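Local coordinates for catalase (Corynebacterium glutamicum, PDB 4B7H), which breaks down hydrogen peroxide to water and oxygen at a haem iron, as a catalase that also carries bound NADPH and is inhibited by nitric oxide, at residues D118-F126 with Q189-P200; N143-D151 with P290-S298. One frame throughout, in Å; residues are numbered along the deposited sequence.

Contact 1: residues D118-F126 with Q189-P200. With NDP (NADPH dihydro-nicotinamide-adenine-dinucleotide phosphate), chain H.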
loop_
_atom_site.group_PDB
_atom_site.type_symbol
_atom_site.label_atom_id
_atom_site.label_comp_id
_atom_site.label_asym_id
_atom_site.label_seq_id
_atom_site.Cartn_x
_atom_site.Cartn_y
_atom_site.Cartn_z
ATOM N N ASP A 118 -13.036 -25.921 -3.630
ATOM C CA ASP A 118 -11.852 -26.757 -3.737
ATOM C C ASP A 118 -11.969 -27.780 -4.867
ATOM O O ASP A 118 -10.949 -28.247 -5.382
ATOM C CB ASP A 118 -11.648 -27.549 -2.445
ATOM C CG ASP A 118 -11.254 -26.684 -1.252
ATOM O OD1 ASP A 118 -10.783 -25.537 -1.416
ATOM O OD2 ASP A 118 -11.393 -27.191 -0.126
ATOM N N THR A 119 -13.195 -28.149 -5.241
ATOM C CA THR A 119 -13.378 -29.262 -6.179
ATOM C C THR A 119 -13.867 -28.862 -7.574
ATOM O O THR A 119 -14.397 -29.696 -8.320
ATOM C CB THR A 119 -14.265 -30.395 -5.593
ATOM O OG1 THR A 119 -15.570 -29.888 -5.292
ATOM C CG2 THR A 119 -13.649 -30.943 -4.319
ATOM N N TRP A 120 -13.683 -27.597 -7.944
ATOM C CA TRP A 120 -13.736 -27.250 -9.359
ATOM C C TRP A 120 -12.633 -28.055 -10.054
ATOM O O TRP A 120 -11.576 -28.280 -9.465
ATOM C CB TRP A 120 -13.455 -25.760 -9.573
ATOM C CG TRP A 120 -14.633 -24.864 -9.409
ATOM C CD1 TRP A 120 -15.916 -25.233 -9.121
ATOM C CD2 TRP A 120 -14.641 -23.438 -9.532
ATOM N NE1 TRP A 120 -16.721 -24.123 -9.059
ATOM C CE2 TRP A 120 -15.961 -23.006 -9.298
ATOM C CE3 TRP A 120 -13.656 -22.484 -9.805
ATOM C CZ2 TRP A 120 -16.326 -21.658 -9.336
ATOM C CZ3 TRP A 120 -14.018 -21.142 -9.840
ATOM C CH2 TRP A 120 -15.343 -20.743 -9.608
ATOM N N ARG A 121 -12.868 -28.484 -11.295
ATOM C CA ARG A 121 -11.800 -29.102 -12.087
ATOM C C ARG A 121 -10.661 -28.101 -12.238
ATOM O O ARG A 121 -10.872 -26.964 -12.667
ATOM C CB ARG A 121 -12.285 -29.552 -13.472
ATOM C CG ARG A 121 -11.153 -30.181 -14.312
ATOM C CD ARG A 121 -11.595 -30.688 -15.691
ATOM N NE ARG A 121 -12.689 -31.640 -15.533
ATOM C CZ ARG A 121 -12.542 -32.915 -15.178
ATOM N NH1 ARG A 121 -11.333 -33.442 -15.014
ATOM N NH2 ARG A 121 -13.615 -33.681 -15.022
ATOM N N ASP A 122 -9.458 -28.518 -11.867
ATOM C CA ASP A 122 -8.310 -27.627 -11.904
ATOM C C ASP A 122 -7.072 -28.418 -11.559
ATOM O O ASP A 122 -7.159 -29.497 -10.962
ATOM C CB ASP A 122 -8.466 -26.507 -10.865
ATOM C CG ASP A 122 -7.897 -25.182 -11.334
ATOM O OD1 ASP A 122 -7.192 -25.149 -12.374
ATOM O OD2 ASP A 122 -8.156 -24.159 -10.656
ATOM N N VAL A 123 -5.917 -27.870 -11.918
ATOM C CA VAL A 123 -4.655 -28.299 -11.339
ATOM C C VAL A 123 -4.729 -27.995 -9.838
ATOM O O VAL A 123 -5.391 -27.021 -9.429
ATOM C CB VAL A 123 -3.478 -27.518 -11.978
ATOM C CG1 VAL A 123 -2.177 -27.757 -11.228
ATOM C CG2 VAL A 123 -3.330 -27.877 -13.458
ATOM N N HIS A 124 -4.074 -28.815 -9.014
ATOM C CA HIS A 124 -3.906 -28.464 -7.608
ATOM C C HIS A 124 -2.460 -28.205 -7.255
ATOM O O HIS A 124 -1.564 -28.997 -7.569
ATOM C CB HIS A 124 -4.496 -29.525 -6.685
ATOM C CG HIS A 124 -5.979 -29.609 -6.780
ATOM N ND1 HIS A 124 -6.819 -28.980 -5.887
ATOM C CD2 HIS A 124 -6.777 -30.195 -7.702
ATOM C CE1 HIS A 124 -8.074 -29.204 -6.239
ATOM N NE2 HIS A 124 -8.074 -29.943 -7.335
ATOM N N GLY A 125 -2.240 -27.083 -6.586
ATOM C CA GLY A 125 -0.924 -26.740 -6.090
ATOM C C GLY A 125 -0.498 -27.664 -4.970
ATOM O O GLY A 125 -1.324 -28.141 -4.191
ATOM N N PHE A 126 0.808 -27.892 -4.882
ATOM C CA PHE A 126 1.398 -28.826 -3.934
ATOM C C PHE A 126 2.736 -28.188 -3.550
ATOM O O PHE A 126 3.790 -28.527 -4.096
ATOM C CB PHE A 126 1.594 -30.179 -4.631
ATOM C CG PHE A 126 1.798 -31.350 -3.701
ATOM C CD1 PHE A 126 2.932 -31.441 -2.912
ATOM C CD2 PHE A 126 0.874 -32.387 -3.661
ATOM C CE1 PHE A 126 3.126 -32.538 -2.067
ATOM C CE2 PHE A 126 1.070 -33.498 -2.827
ATOM C CZ PHE A 126 2.195 -33.568 -2.032
ATOM N N GLN A 189 -0.701 -31.100 -20.729
ATOM C CA GLN A 189 -1.334 -30.841 -19.445
ATOM C C GLN A 189 -2.860 -30.824 -19.526
ATOM O O GLN A 189 -3.534 -31.242 -18.581
ATOM C CB GLN A 189 -0.816 -29.549 -18.811
ATOM C CG GLN A 189 -1.526 -29.204 -17.514
ATOM C CD GLN A 189 -1.402 -30.293 -16.464
ATOM O OE1 GLN A 189 -0.430 -31.046 -16.448
ATOM N NE2 GLN A 189 -2.377 -30.365 -15.561
ATOM N N VAL A 190 -3.417 -30.362 -20.645
ATOM C CA VAL A 190 -4.872 -30.373 -20.765
ATOM C C VAL A 190 -5.406 -31.811 -20.767
ATOM O O VAL A 190 -6.447 -32.093 -20.163
ATOM C CB VAL A 190 -5.365 -29.560 -21.978
ATOM C CG1 VAL A 190 -6.867 -29.682 -22.124
ATOM C CG2 VAL A 190 -4.977 -28.095 -21.812
ATOM N N THR A 191 -4.670 -32.736 -21.382
ATOM C CA THR A 191 -5.070 -34.142 -21.357
ATOM C C THR A 191 -5.050 -34.685 -19.921
ATOM O O THR A 191 -5.967 -35.395 -19.500
ATOM C CB THR A 191 -4.169 -34.973 -22.282
ATOM O OG1 THR A 191 -4.255 -34.450 -23.611
ATOM C CG2 THR A 191 -4.599 -36.432 -22.296
ATOM N N TYR A 192 -4.020 -34.320 -19.162
ATOM C CA TYR A 192 -3.932 -34.709 -17.755
ATOM C C TYR A 192 -5.075 -34.091 -16.937
ATOM O O TYR A 192 -5.722 -34.768 -16.130
ATOM C CB TYR A 192 -2.568 -34.272 -17.221
ATOM C CG TYR A 192 -2.139 -34.788 -15.866
ATOM C CD1 TYR A 192 -2.574 -34.175 -14.695
ATOM C CD2 TYR A 192 -1.234 -35.843 -15.759
ATOM C CE1 TYR A 192 -2.152 -34.625 -13.449
ATOM C CE2 TYR A 192 -0.803 -36.298 -14.514
ATOM C CZ TYR A 192 -1.268 -35.683 -13.367
ATOM O OH TYR A 192 -0.828 -36.134 -12.141
ATOM N N LEU A 193 -5.318 -32.801 -17.161
ATOM C CA LEU A 193 -6.349 -32.044 -16.448
ATOM C C LEU A 193 -7.761 -32.580 -16.708
ATOM O O LEU A 193 -8.613 -32.609 -15.810
ATOM C CB LEU A 193 -6.284 -30.570 -16.858
ATOM C CG LEU A 193 -7.419 -29.660 -16.379
ATOM C CD1 LEU A 193 -7.407 -29.480 -14.857
ATOM C CD2 LEU A 193 -7.367 -28.315 -17.100
ATOM N N MET A 194 -8.018 -32.977 -17.950
ATOM C CA MET A 194 -9.363 -33.377 -18.342
ATOM C C MET A 194 -9.669 -34.828 -17.965
ATOM O O MET A 194 -10.805 -35.282 -18.098
ATOM C CB MET A 194 -9.562 -33.144 -19.842
ATOM C CG MET A 194 -9.630 -31.669 -20.209
ATOM S SD MET A 194 -11.150 -30.909 -19.624
ATOM C CE MET A 194 -10.654 -29.187 -19.560
ATOM N N GLY A 195 -8.660 -35.549 -17.484
ATOM C CA GLY A 195 -8.849 -36.920 -17.039
ATOM C C GLY A 195 -9.280 -36.975 -15.583
ATOM O O GLY A 195 -9.672 -35.953 -14.997
ATOM N N ASP A 196 -9.211 -38.163 -14.990
ATOM C CA ASP A 196 -9.671 -38.349 -13.621
ATOM C C ASP A 196 -8.936 -37.425 -12.655
ATOM O O ASP A 196 -9.519 -36.949 -11.679
ATOM C CB ASP A 196 -9.463 -39.793 -13.158
ATOM C CG ASP A 196 -10.334 -40.795 -13.894
ATOM O OD1 ASP A 196 -11.284 -40.406 -14.604
ATOM O OD2 ASP A 196 -10.077 -41.999 -13.728
ATOM N N ARG A 197 -7.653 -37.179 -12.925
ATOM C CA ARG A 197 -6.815 -36.419 -11.991
ATOM C C ARG A 197 -7.132 -34.928 -11.919
ATOM O O ARG A 197 -6.620 -34.222 -11.048
ATOM C CB ARG A 197 -5.327 -36.642 -12.275
ATOM C CG ARG A 197 -4.903 -38.075 -12.064
ATOM C CD ARG A 197 -3.414 -38.235 -12.148
ATOM N NE ARG A 197 -3.049 -39.627 -11.943
ATOM C CZ ARG A 197 -1.799 -40.047 -11.814
ATOM N NH1 ARG A 197 -0.796 -39.177 -11.865
ATOM N NH2 ARG A 197 -1.558 -41.332 -11.630
ATOM N N GLY A 198 -7.978 -34.449 -12.823
ATOM C CA GLY A 198 -8.471 -33.086 -12.727
ATOM C C GLY A 198 -9.346 -32.871 -11.509
ATOM O O GLY A 198 -9.551 -31.727 -11.098
ATOM N N THR A 199 -9.858 -33.960 -10.931
ATOM C CA THR A 199 -10.746 -33.874 -9.778
ATOM C C THR A 199 -10.389 -34.853 -8.654
ATOM O O THR A 199 -11.185 -35.728 -8.320
ATOM C CB THR A 199 -12.234 -34.068 -10.187
ATOM O OG1 THR A 199 -12.382 -35.291 -10.926
ATOM C CG2 THR A 199 -12.714 -32.915 -11.061
ATOM N N PRO A 200 -9.207 -34.682 -8.040
ATOM C CA PRO A 200 -8.860 -35.533 -6.897
ATOM C C PRO A 200 -9.815 -35.252 -5.736
ATOM O O PRO A 200 -10.220 -34.097 -5.562
ATOM C CB PRO A 200 -7.443 -35.077 -6.520
ATOM C CG PRO A 200 -7.024 -34.062 -7.555
ATOM C CD PRO A 200 -8.271 -33.555 -8.199
HETATM P PA NDP H . 4.906 -45.120 -17.145
HETATM O O1A NDP H . 4.004 -46.262 -17.437
HETATM O O2A NDP H . 6.189 -45.543 -16.517
HETATM O O5B NDP H . 4.130 -44.108 -16.175
HETATM C C5B NDP H . 2.814 -43.708 -16.471
HETATM C C4B NDP H . 2.412 -42.713 -15.395
HETATM O O4B NDP H . 1.098 -42.244 -15.663
HETATM C C3B NDP H . 2.410 -43.365 -14.011
HETATM O O3B NDP H . 3.001 -42.490 -13.068
HETATM C C2B NDP H . 0.927 -43.561 -13.752
HETATM O O2B NDP H . 0.553 -43.644 -12.390
HETATM C C1B NDP H . 0.359 -42.346 -14.470
HETATM N N9A NDP H . -1.106 -42.402 -14.644
HETATM C C8A NDP H . -1.925 -43.493 -14.495
HETATM N N7A NDP H . -3.204 -43.112 -14.716
HETATM C C5A NDP H . -3.216 -41.785 -15.000
HETATM C C6A NDP H . -4.246 -40.897 -15.301
HETATM N N6A NDP H . -5.510 -41.218 -15.020
HETATM N N1A NDP H . -3.941 -39.581 -15.561
HETATM C C2A NDP H . -2.632 -39.144 -15.513
HETATM N N3A NDP H . -1.616 -40.028 -15.210
HETATM C C4A NDP H . -1.904 -41.329 -14.957
HETATM O O3 NDP H . 5.138 -44.298 -18.521
HETATM P PN NDP H . 6.050 -42.972 -18.671
HETATM O O1N NDP H . 6.671 -42.605 -17.367
HETATM O O2N NDP H . 6.889 -43.184 -19.875
HETATM O O5D NDP H . 4.976 -41.834 -19.049
HETATM C C5D NDP H . 3.920 -42.123 -19.947
HETATM C C4D NDP H . 2.876 -41.029 -19.860
HETATM O O4D NDP H . 2.339 -41.016 -18.553
HETATM C C3D NDP H . 3.488 -39.657 -20.094
HETATM O O3D NDP H . 3.417 -39.283 -21.463
HETATM C C2D NDP H . 2.668 -38.760 -19.182
HETATM O O2D NDP H . 1.581 -38.238 -19.894
HETATM C C1D NDP H . 2.108 -39.685 -18.106
HETATM N N1N NDP H . 2.760 -39.464 -16.797
HETATM C C2N NDP H . 4.122 -39.396 -16.744
HETATM C C3N NDP H . 4.807 -39.196 -15.555
HETATM C C7N NDP H . 6.298 -39.118 -15.608
HETATM O O7N NDP H . 6.960 -38.341 -14.652
HETATM N N7N NDP H . 6.965 -39.760 -16.562
HETATM C C4N NDP H . 4.093 -39.041 -14.229
HETATM C C5N NDP H . 2.604 -39.132 -14.400
HETATM C C6N NDP H . 2.016 -39.332 -15.650
HETATM P P2B NDP H . 0.399 -45.078 -11.663
HETATM O O1X NDP H . -0.579 -45.907 -12.471
HETATM O O2X NDP H . 1.763 -45.731 -11.613
HETATM O O3X NDP H . -0.124 -44.809 -10.263
HETATM O O HOH W 1 -10.302 -30.570 -8.743
HETATM O O HOH W 2 -12.803 -35.864 -13.540
HETATM O O HOH W 3 -5.682 -31.727 -10.858
#

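Contact 2: residues N143-D151 with P290-S298. With NDP (NADPH dihydro-nicotinamide-adenine-dinucleotide phosphate), chain H.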
loop_
_atom_site.group_PDB
_atom_site.type_symbol
_atom_site.label_atom_id
_atom_site.label_comp_id
_atom_site.label_asym_id
_atom_site.label_seq_id
_atom_site.Cartn_x
_atom_site.Cartn_y
_atom_site.Cartn_z
ATOM N N ASN A 143 0.163 -31.053 -8.546
ATOM C CA ASN A 143 -0.218 -32.465 -8.589
ATOM C C ASN A 143 -0.119 -33.085 -9.998
ATOM O O ASN A 143 -0.765 -34.104 -10.280
ATOM C CB ASN A 143 -1.628 -32.656 -8.018
ATOM C CG ASN A 143 -2.695 -32.090 -8.922
ATOM O OD1 ASN A 143 -2.402 -31.317 -9.836
ATOM N ND2 ASN A 143 -3.938 -32.468 -8.678
ATOM N N THR A 144 0.692 -32.465 -10.859
ATOM C CA THR A 144 0.982 -32.935 -12.214
ATOM C C THR A 144 2.483 -32.842 -12.483
ATOM O O THR A 144 3.147 -31.902 -12.021
ATOM C CB THR A 144 0.262 -32.089 -13.283
ATOM O OG1 THR A 144 0.838 -32.366 -14.565
ATOM C CG2 THR A 144 0.399 -30.587 -12.976
ATOM N N PRO A 145 3.029 -33.810 -13.238
ATOM C CA PRO A 145 4.459 -33.827 -13.558
ATOM C C PRO A 145 4.818 -32.842 -14.673
ATOM O O PRO A 145 5.998 -32.681 -14.990
ATOM C CB PRO A 145 4.680 -35.265 -14.044
ATOM C CG PRO A 145 3.371 -35.593 -14.710
ATOM C CD PRO A 145 2.350 -35.012 -13.756
ATOM N N THR A 146 3.817 -32.182 -15.251
ATOM C CA THR A 146 4.032 -31.304 -16.396
ATOM C C THR A 146 3.195 -30.024 -16.243
ATOM O O THR A 146 2.643 -29.776 -15.173
ATOM C CB THR A 146 3.751 -32.075 -17.724
ATOM O OG1 THR A 146 4.126 -31.282 -18.853
ATOM C CG2 THR A 146 2.283 -32.489 -17.830
ATOM N N PHE A 147 3.119 -29.197 -17.282
ATOM C CA PHE A 147 2.309 -27.978 -17.215
ATOM C C PHE A 147 1.962 -27.520 -18.624
ATOM O O PHE A 147 2.420 -28.117 -19.602
ATOM C CB PHE A 147 3.046 -26.881 -16.448
ATOM C CG PHE A 147 2.143 -25.810 -15.872
ATOM C CD1 PHE A 147 1.235 -26.118 -14.870
ATOM C CD2 PHE A 147 2.243 -24.491 -16.300
ATOM C CE1 PHE A 147 0.409 -25.131 -14.315
ATOM C CE2 PHE A 147 1.425 -23.499 -15.755
ATOM C CZ PHE A 147 0.516 -23.821 -14.754
ATOM N N PHE A 148 1.175 -26.448 -18.712
ATOM C CA PHE A 148 0.535 -26.028 -19.954
ATOM C C PHE A 148 1.450 -25.319 -20.949
ATOM O O PHE A 148 1.086 -25.185 -22.122
ATOM C CB PHE A 148 -0.610 -25.053 -19.656
ATOM C CG PHE A 148 -1.676 -25.596 -18.735
ATOM C CD1 PHE A 148 -2.791 -26.252 -19.250
ATOM C CD2 PHE A 148 -1.594 -25.393 -17.358
ATOM C CE1 PHE A 148 -3.795 -26.725 -18.402
ATOM C CE2 PHE A 148 -2.599 -25.864 -16.505
ATOM C CZ PHE A 148 -3.696 -26.523 -17.033
ATOM N N LEU A 149 2.596 -24.816 -20.484
ATOM C CA LEU A 149 3.402 -23.897 -21.296
ATOM C C LEU A 149 4.880 -24.142 -21.097
ATOM O O LEU A 149 5.276 -24.767 -20.109
ATOM C CB LEU A 149 3.106 -22.442 -20.924
ATOM C CG LEU A 149 1.669 -21.933 -21.022
ATOM C CD1 LEU A 149 1.552 -20.608 -20.284
ATOM C CD2 LEU A 149 1.225 -21.802 -22.484
ATOM N N ARG A 150 5.695 -23.649 -22.032
ATOM C CA ARG A 150 7.151 -23.761 -21.916
ATOM C C ARG A 150 7.856 -22.407 -21.935
ATOM O O ARG A 150 9.088 -22.332 -22.045
ATOM C CB ARG A 150 7.727 -24.696 -22.998
ATOM C CG ARG A 150 7.522 -24.228 -24.438
ATOM C CD ARG A 150 8.061 -25.255 -25.443
ATOM N NE ARG A 150 7.280 -26.494 -25.426
ATOM C CZ ARG A 150 6.382 -26.859 -26.342
ATOM N NH1 ARG A 150 6.125 -26.086 -27.397
ATOM N NH2 ARG A 150 5.744 -28.016 -26.203
ATOM N N ASP A 151 7.093 -21.329 -21.803
ATOM C CA ASP A 151 7.713 -20.015 -21.743
ATOM C C ASP A 151 6.885 -19.101 -20.856
ATOM O O ASP A 151 5.673 -18.970 -21.041
ATOM C CB ASP A 151 7.854 -19.443 -23.158
ATOM C CG ASP A 151 8.909 -18.363 -23.255
ATOM O OD1 ASP A 151 8.874 -17.444 -22.412
ATOM O OD2 ASP A 151 9.766 -18.426 -24.174
ATOM N N PRO A 290 15.061 -32.185 -22.315
ATOM C CA PRO A 290 14.910 -32.489 -20.887
ATOM C C PRO A 290 14.554 -31.272 -20.034
ATOM O O PRO A 290 14.300 -31.436 -18.845
ATOM C CB PRO A 290 16.285 -33.049 -20.503
ATOM C CG PRO A 290 17.227 -32.427 -21.463
ATOM C CD PRO A 290 16.468 -32.265 -22.755
ATOM N N PHE A 291 14.519 -30.091 -20.646
ATOM C CA PHE A 291 14.267 -28.836 -19.937
ATOM C C PHE A 291 12.926 -28.203 -20.315
ATOM O O PHE A 291 12.591 -27.125 -19.830
ATOM C CB PHE A 291 15.398 -27.843 -20.222
ATOM C CG PHE A 291 16.772 -28.428 -20.045
ATOM C CD1 PHE A 291 17.156 -28.971 -18.822
ATOM C CD2 PHE A 291 17.677 -28.433 -21.099
ATOM C CE1 PHE A 291 18.429 -29.508 -18.656
ATOM C CE2 PHE A 291 18.950 -28.968 -20.939
ATOM C CZ PHE A 291 19.324 -29.504 -19.715
ATOM N N ASP A 292 12.183 -28.869 -21.202
ATOM C CA ASP A 292 10.868 -28.422 -21.661
ATOM C C ASP A 292 9.842 -28.938 -20.670
ATOM O O ASP A 292 9.626 -30.148 -20.567
ATOM C CB ASP A 292 10.603 -29.002 -23.059
ATOM C CG ASP A 292 9.233 -28.634 -23.623
ATOM O OD1 ASP A 292 8.385 -28.048 -22.909
ATOM O OD2 ASP A 292 8.993 -28.948 -24.811
ATOM N N LEU A 293 9.234 -28.021 -19.919
ATOM C CA LEU A 293 8.269 -28.379 -18.885
ATOM C C LEU A 293 7.099 -29.219 -19.401
ATOM O O LEU A 293 6.536 -30.035 -18.651
ATOM C CB LEU A 293 7.757 -27.103 -18.218
ATOM C CG LEU A 293 6.720 -27.227 -17.105
ATOM C CD1 LEU A 293 7.239 -28.098 -15.953
ATOM C CD2 LEU A 293 6.339 -25.832 -16.628
ATOM N N THR A 294 6.752 -29.045 -20.679
ATOM C CA THR A 294 5.665 -29.815 -21.286
ATOM C C THR A 294 6.065 -31.258 -21.612
ATOM O O THR A 294 5.242 -32.037 -22.105
ATOM C CB THR A 294 5.117 -29.130 -22.571
ATOM O OG1 THR A 294 6.093 -29.215 -23.622
ATOM C CG2 THR A 294 4.760 -27.667 -22.312
ATOM N N LYS A 295 7.323 -31.609 -21.343
ATOM C CA LYS A 295 7.825 -32.966 -21.576
ATOM C C LYS A 295 8.205 -33.635 -20.261
ATOM O O LYS A 295 9.087 -33.152 -19.542
ATOM C CB LYS A 295 9.065 -32.944 -22.477
ATOM C CG LYS A 295 8.873 -32.233 -23.806
ATOM C CD LYS A 295 7.922 -32.999 -24.709
ATOM C CE LYS A 295 7.844 -32.357 -26.080
ATOM N NZ LYS A 295 7.197 -31.021 -26.018
ATOM N N THR A 296 7.550 -34.746 -19.941
ATOM C CA THR A 296 7.983 -35.567 -18.816
ATOM C C THR A 296 9.154 -36.456 -19.230
ATOM O O THR A 296 9.338 -36.744 -20.424
ATOM C CB THR A 296 6.837 -36.441 -18.279
ATOM O OG1 THR A 296 6.208 -37.141 -19.362
ATOM C CG2 THR A 296 5.804 -35.584 -17.575
ATOM N N TRP A 297 9.957 -36.874 -18.255
ATOM C CA TRP A 297 10.973 -37.898 -18.491
ATOM C C TRP A 297 10.310 -39.241 -18.263
ATOM O O TRP A 297 9.739 -39.482 -17.194
ATOM C CB TRP A 297 12.118 -37.790 -17.490
ATOM C CG TRP A 297 12.962 -36.546 -17.527
ATOM C CD1 TRP A 297 12.951 -35.545 -18.460
ATOM C CD2 TRP A 297 13.956 -36.184 -16.559
ATOM N NE1 TRP A 297 13.882 -34.576 -18.122
ATOM C CE2 TRP A 297 14.513 -34.954 -16.963
ATOM C CE3 TRP A 297 14.425 -36.787 -15.382
ATOM C CZ2 TRP A 297 15.514 -34.312 -16.230
ATOM C CZ3 TRP A 297 15.421 -36.144 -14.653
ATOM C CH2 TRP A 297 15.951 -34.920 -15.080
ATOM N N SER A 298 10.385 -40.133 -19.244
ATOM C CA SER A 298 9.785 -41.447 -19.068
ATOM C C SER A 298 10.392 -42.191 -17.879
ATOM O O SER A 298 11.617 -42.214 -17.703
ATOM C CB SER A 298 9.932 -42.286 -20.331
ATOM O OG SER A 298 9.459 -43.600 -20.088
HETATM P PA NDP H . 4.906 -45.120 -17.145
HETATM O O1A NDP H . 4.004 -46.262 -17.437
HETATM O O2A NDP H . 6.189 -45.543 -16.517
HETATM O O5B NDP H . 4.130 -44.108 -16.175
HETATM C C5B NDP H . 2.814 -43.708 -16.471
HETATM C C4B NDP H . 2.412 -42.713 -15.395
HETATM O O4B NDP H . 1.098 -42.244 -15.663
HETATM C C3B NDP H . 2.410 -43.365 -14.011
HETATM O O3B NDP H . 3.001 -42.490 -13.068
HETATM C C2B NDP H . 0.927 -43.561 -13.752
HETATM O O2B NDP H . 0.553 -43.644 -12.390
HETATM C C1B NDP H . 0.359 -42.346 -14.470
HETATM N N9A NDP H . -1.106 -42.402 -14.644
HETATM C C8A NDP H . -1.925 -43.493 -14.495
HETATM N N7A NDP H . -3.204 -43.112 -14.716
HETATM C C5A NDP H . -3.216 -41.785 -15.000
HETATM C C6A NDP H . -4.246 -40.897 -15.301
HETATM N N6A NDP H . -5.510 -41.218 -15.020
HETATM N N1A NDP H . -3.941 -39.581 -15.561
HETATM C C2A NDP H . -2.632 -39.144 -15.513
HETATM N N3A NDP H . -1.616 -40.028 -15.210
HETATM C C4A NDP H . -1.904 -41.329 -14.957
HETATM O O3 NDP H . 5.138 -44.298 -18.521
HETATM P PN NDP H . 6.050 -42.972 -18.671
HETATM O O1N NDP H . 6.671 -42.605 -17.367
HETATM O O2N NDP H . 6.889 -43.184 -19.875
HETATM O O5D NDP H . 4.976 -41.834 -19.049
HETATM C C5D NDP H . 3.920 -42.123 -19.947
HETATM C C4D NDP H . 2.876 -41.029 -19.860
HETATM O O4D NDP H . 2.339 -41.016 -18.553
HETATM C C3D NDP H . 3.488 -39.657 -20.094
HETATM O O3D NDP H . 3.417 -39.283 -21.463
HETATM C C2D NDP H . 2.668 -38.760 -19.182
HETATM O O2D NDP H . 1.581 -38.238 -19.894
HETATM C C1D NDP H . 2.108 -39.685 -18.106
HETATM N N1N NDP H . 2.760 -39.464 -16.797
HETATM C C2N NDP H . 4.122 -39.396 -16.744
HETATM C C3N NDP H . 4.807 -39.196 -15.555
HETATM C C7N NDP H . 6.298 -39.118 -15.608
HETATM O O7N NDP H . 6.960 -38.341 -14.652
HETATM N N7N NDP H . 6.965 -39.760 -16.562
HETATM C C4N NDP H . 4.093 -39.041 -14.229
HETATM C C5N NDP H . 2.604 -39.132 -14.400
HETATM C C6N NDP H . 2.016 -39.332 -15.650
HETATM P P2B NDP H . 0.399 -45.078 -11.663
HETATM O O1X NDP H . -0.579 -45.907 -12.471
HETATM O O2X NDP H . 1.763 -45.731 -11.613
HETATM O O3X NDP H . -0.124 -44.809 -10.263
HETATM O O HOH W 4 8.293 -32.747 -16.761
#

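Contact 1: residues D118-F126 with Q189-P200
W120 meets the 189-200 segment through its backbone: a water gives one proton to W120 O and the other to G198 O, and also hydrogen-bonds H124 NE2. R121 carries the contact. Its chain leaves the backbone extended, then bends at chi3 (-56°), which brings NH1 to the carbonyls of L193 and G195. NH1 donates to L193 O at 3.0 Å, close to the guanidinium plane, and more weakly to G195 O, also at 3.0 Å. A long, flexible arginine suits this place, since its NH1 can serve both carbonyls while NH2 turns to the carboxylate of D241. The T199 methyl CG2 lies over one guanidinium face and M194 O over the other; R121 CD rests 4.0 Å from M194 SD. D122 N donates a weak but fairly straight bond to G198 O at 3.3 Å. G198 lies close to the arginine, where a residue without a side chain fits. The L193 methyl CD1 packs 3.5 Å from D122 C, while a second water joins D122 O to R197 O. V123 CG2 packs 3.4 Å from Q189 NE2, whose amide is held through OE1 by T144 OG1, and H124 sets CD2 3.7 Å from P200 CD, which approaches the imidazole obliquely. Beyond, the chain enters strand 125-132, where G125 and F126 touch the haem. Farther along 189-200, the NADPH adenine lies over one face of the R197 guanidinium, whose NH1 donates in plane to Y192 OH. Helix 187-194 packs its other sides against helices 173-182, 466-479 and 487-498, joining this loop to the helical part of the subunit.

Contact 2: residues N143-D151 with P290-S298
R150 and D292 form the salt bridge that anchors this contact. R150 NE donates to D292 OD1 at 3.2 Å, from the syn side but tilted out of the carboxylate plane, and weakly to OD2 at 3.1 Å; the guanidinium and carboxylate planes stand 90° apart. R150 CG lies between the backbone N and the carbonyl carbon (chi1 63°), and a further bend at chi3 brings the head to the turn, where NH2 donates to T294 OG1, at the guanidinium edge, at 2.9 Å. Aspartate suits position 292 because OD1 also accepts from T294 N, forming an Asx turn, and from T294 OG1, while OD2 pairs with K295 NZ. The carboxylate is shared by two cations whose nitrogens are close together, and its negative charge probably offsets their repulsion; D452 gives R150 a second acidic partner. Alongside, T146 OG1 donates to L293 O at 2.7 Å, on a carbonyl lone pair. T146 N is in turn held by T144 OG1 in an ST turn.

Around these bonds, L293 CD2 touches F147 CB at 3.5 Å, T294 CG2 faces F147 O and L149 O, and T296 CG2 meets P145 CB at 3.7 Å. F147 N and L149 O are buried here without a polar partner. The rigid ring of P145 places CG 3.6 Å from C4N of the nicotinamide, whose N7N donates to W297 O, and S298 OG donates to phosphate oxygen O2N. Two loops, one carrying a type I turn from D292 to K295, are thus joined by R150 and T146 and line part of this catalase's NADPH site, with F147 and L293 reaching the haem.

Overall arrangement
From the N terminus the chain passes through 118-126, enters strands 125-132 and 135-142, and reaches 143-151 before turning into helices 155-162, 173-182 and 187-194. Contact 1 closes this loop of about sixty residues at 189-200. Contact 2 closes a longer one, since 143-151 waits for 290-298, between strands 270-279 and 305-314. The segments alternate, so the two loops cross. Their centres lie 15 Å apart, and they meet where Q189 and Y192 probably hydrogen-bond to T144 and N143. Helix 187-194 is thereby tied to the start of strand 125-132 and to the loop leaving strand 135-142, and both contacts border NADPH, contact 1 at the adenosine part, contact 2 at the nicotinamide.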